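Local coordinates for protein 11S globulin isoform 1 (Cocos nucifera, PDB 5WPW) that serves as a seed storage protein, a hexameric 11S globulin of the cupin family that acts as a nutrient reservoir in coconut, at residues Tyr393-Ser396 / Arg397-Arg401. The protein carries 2 engineered substitutions. Sequence-based numbering, arbitrary orientation.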
ATOM      1  N   TYR A 393     -16.799 -21.153 -33.621  1.00 34.31           N
ATOM      2  CA  TYR A 393     -16.326 -22.431 -34.124  1.00 33.72           C
ATOM      3  C   TYR A 393     -17.211 -22.992 -35.235  1.00 37.92           C
ATOM      4  O   TYR A 393     -16.964 -24.107 -35.688  1.00 36.33           O
ATOM      5  CB  TYR A 393     -16.238 -23.442 -32.970  1.00 32.25           C
ATOM      6  CG  TYR A 393     -15.286 -23.030 -31.864  1.00 36.88           C
ATOM      7  CD1 TYR A 393     -13.918 -23.050 -32.060  1.00 32.53           C
ATOM      8  CD2 TYR A 393     -15.767 -22.618 -30.626  1.00 35.07           C
ATOM      9  CE1 TYR A 393     -13.044 -22.682 -31.037  1.00 35.76           C
ATOM     10  CE2 TYR A 393     -14.918 -22.246 -29.618  1.00 36.98           C
ATOM     11  CZ  TYR A 393     -13.563 -22.269 -29.822  1.00 34.90           C
ATOM     12  OH  TYR A 393     -12.729 -21.880 -28.789  1.00 37.43           O
ATOM     13  N   ARG A 394     -18.233 -22.251 -35.669  1.00 38.99           N
ATOM     14  CA  ARG A 394     -19.205 -22.726 -36.656  1.00 32.94           C
ATOM     15  C   ARG A 394     -19.819 -24.051 -36.195  1.00 38.24           C
ATOM     16  O   ARG A 394     -19.747 -25.071 -36.876  1.00 42.96           O
ATOM     17  CB  ARG A 394     -18.556 -22.860 -38.037  1.00 38.87           C
ATOM     18  CG  ARG A 394     -17.892 -21.588 -38.543  1.00 39.63           C
ATOM     19  CD  ARG A 394     -17.341 -21.770 -39.936  1.00 43.56           C
ATOM     20  NE  ARG A 394     -16.063 -22.476 -39.926  1.00 51.65           N
ATOM     21  CZ  ARG A 394     -15.660 -23.304 -40.886  1.00 52.76           C
ATOM     22  NH1 ARG A 394     -14.479 -23.905 -40.798  1.00 53.85           N
ATOM     23  NH2 ARG A 394     -16.441 -23.536 -41.932  1.00 58.07           N
ATOM     24  N   LEU A 395     -20.421 -24.008 -35.004  1.00 36.89           N
ATOM     25  CA  LEU A 395     -20.969 -25.164 -34.313  1.00 36.44           C
ATOM     26  C   LEU A 395     -22.462 -24.988 -34.107  1.00 35.13           C
ATOM     27  O   LEU A 395     -22.982 -23.869 -34.057  1.00 38.26           O
ATOM     28  CB  LEU A 395     -20.324 -25.385 -32.931  1.00 35.77           C
ATOM     29  CG  LEU A 395     -18.836 -25.661 -32.790  1.00 40.09           C
ATOM     30  CD1 LEU A 395     -18.487 -26.203 -31.400  1.00 37.56           C
ATOM     31  CD2 LEU A 395     -18.377 -26.604 -33.869  1.00 42.15           C
ATOM     32  N   SER A 396     -23.148 -26.122 -33.990  1.00 35.02           N
ATOM     33  CA  SER A 396     -24.538 -26.127 -33.582  1.00 36.01           C
ATOM     34  C   SER A 396     -24.639 -25.742 -32.115  1.00 36.11           C
ATOM     35  O   SER A 396     -23.667 -25.826 -31.369  1.00 35.14           O
ATOM     36  CB  SER A 396     -25.146 -27.514 -33.795  1.00 32.71           C
ATOM     37  OG  SER A 396     -24.690 -28.402 -32.781  1.00 33.79           O
ATOM     38  N   ARG A 397     -25.844 -25.345 -31.692  1.00 32.83           N
ATOM     39  CA  ARG A 397     -26.080 -25.126 -30.266  1.00 36.49           C
ATOM     40  C   ARG A 397     -25.756 -26.374 -29.440  1.00 39.90           C
ATOM     41  O   ARG A 397     -25.153 -26.270 -28.365  1.00 32.34           O
ATOM     42  CB  ARG A 397     -27.526 -24.662 -30.042  1.00 33.80           C
ATOM     43  CG  ARG A 397     -27.892 -24.355 -28.606  1.00 36.83           C
ATOM     44  CD  ARG A 397     -29.241 -23.661 -28.505  1.00 41.64           C
ATOM     45  NE  ARG A 397     -29.168 -22.240 -28.816  1.00 45.01           N
ATOM     46  CZ  ARG A 397     -29.387 -21.728 -30.023  1.00 49.28           C
ATOM     47  NH1 ARG A 397     -29.309 -20.413 -30.218  1.00 39.89           N
ATOM     48  NH2 ARG A 397     -29.698 -22.533 -31.034  1.00 55.19           N
ATOM     49  N   ASP A 398     -26.131 -27.568 -29.928  1.00 38.35           N
ATOM     50  CA  ASP A 398     -25.810 -28.797 -29.204  1.00 36.80           C
ATOM     51  C   ASP A 398     -24.301 -28.987 -29.070  1.00 34.13           C
ATOM     52  O   ASP A 398     -23.799 -29.300 -27.986  1.00 38.11           O
ATOM     53  CB  ASP A 398     -26.437 -30.014 -29.902  1.00 36.23           C
ATOM     54  CG  ASP A 398     -26.172 -31.331 -29.152  1.00 41.06           C
ATOM     55  OD1 ASP A 398     -26.635 -31.477 -28.002  1.00 37.38           O
ATOM     56  OD2 ASP A 398     -25.503 -32.226 -29.714  1.00 45.17           O
ATOM     57  N   GLU A 399     -23.571 -28.849 -30.177  1.00 33.98           N
ATOM     58  CA  GLU A 399     -22.121 -28.978 -30.146  1.00 35.07           C
ATOM     59  C   GLU A 399     -21.509 -27.937 -29.204  1.00 37.20           C
ATOM     60  O   GLU A 399     -20.655 -28.262 -28.368  1.00 31.09           O
ATOM     61  CB  GLU A 399     -21.557 -28.823 -31.566  1.00 37.83           C
ATOM     62  CG  GLU A 399     -21.974 -29.908 -32.592  1.00 38.25           C
ATOM     63  CD  GLU A 399     -21.341 -29.705 -33.984  1.00 44.21           C
ATOM     64  OE1 GLU A 399     -21.579 -28.651 -34.619  1.00 42.88           O
ATOM     65  OE2 GLU A 399     -20.603 -30.604 -34.449  1.00 43.69           O
ATOM     66  N   ALA A 400     -21.958 -26.681 -29.315  1.00 34.50           N
ATOM     67  CA  ALA A 400     -21.528 -25.626 -28.389  1.00 36.72           C
ATOM     68  C   ALA A 400     -21.730 -26.037 -26.933  1.00 39.91           C
ATOM     69  O   ALA A 400     -20.812 -25.926 -26.109  1.00 37.01           O
ATOM     70  CB  ALA A 400     -22.287 -24.330 -28.679  1.00 31.52           C
ATOM     71  N   ARG A 401     -22.929 -26.532 -26.596  1.00 35.23           N
ATOM     72  CA  ARG A 401     -23.180 -26.911 -25.208  1.00 32.01           C
ATOM     73  C   ARG A 401     -22.356 -28.122 -24.792  1.00 36.05           C
ATOM     74  O   ARG A 401     -22.047 -28.278 -23.603  1.00 37.48           O
ATOM     75  CB  ARG A 401     -24.670 -27.176 -24.983  1.00 38.10           C
ATOM     76  CG  ARG A 401     -25.478 -25.906 -24.760  1.00 39.52           C
ATOM     77  CD  ARG A 401     -26.980 -26.186 -24.646  1.00 43.40           C
ATOM     78  NE  ARG A 401     -27.372 -26.679 -23.322  1.00 48.60           N
ATOM     79  CZ  ARG A 401     -27.413 -25.929 -22.221  1.00 50.11           C
ATOM     80  NH1 ARG A 401     -27.788 -26.463 -21.070  1.00 47.34           N
ATOM     81  NH2 ARG A 401     -27.083 -24.643 -22.268  1.00 52.08           N
TER
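Ser396 and Glu399 exchange reciprocal bonds at the start of helix 397-405, which defines a capping box with Ser396 as N-cap. In one direction Ser396 OG accepts from Glu399 N at 2.9 Å, in a nearly straight bond. A chi1 of 75° places that hydroxyl between its own backbone N and carbonyl carbon, turned into the first helical turn. In the other, Ser396 N donates to Glu399 OE1 at 3.0 Å, again almost linearly, using the carboxylate lone pair that faces away from the second oxygen. With Glu399 CG anti to its carbonyl carbon (chi1 -64°) and the chain extended beyond it, the side chain runs alongside the serine hydroxyl and brings OE1 to Ser396 N; Glu399 CG passes 3.1 Å from Ser396 OG. The first backbone turn closes as Ala400 N donates to Ser396 O at 2.8 Å.

Leu395 crosses the Glu399 side chain at about a right angle: Leu395 CD1 is 4.0 Å from Glu399 CB, while Leu395 CD2 lies 3.9 Å from Glu399 OE1. The buried leucine thus flanks the box with hydrocarbon.

A second subunit adjoins the contact, contributing Asp206 to a salt bridge with Arg394 and Lys201 to packing on Glu399. Within the second cupin region of the chain, Arg394 leaves helix 386-393 with positive phi, and the short loop leads directly into helix 397-405, whose Arg397 and Ala400 pack back on Met390 of the earlier helix while Arg397 forms a salt bridge with its Glu387.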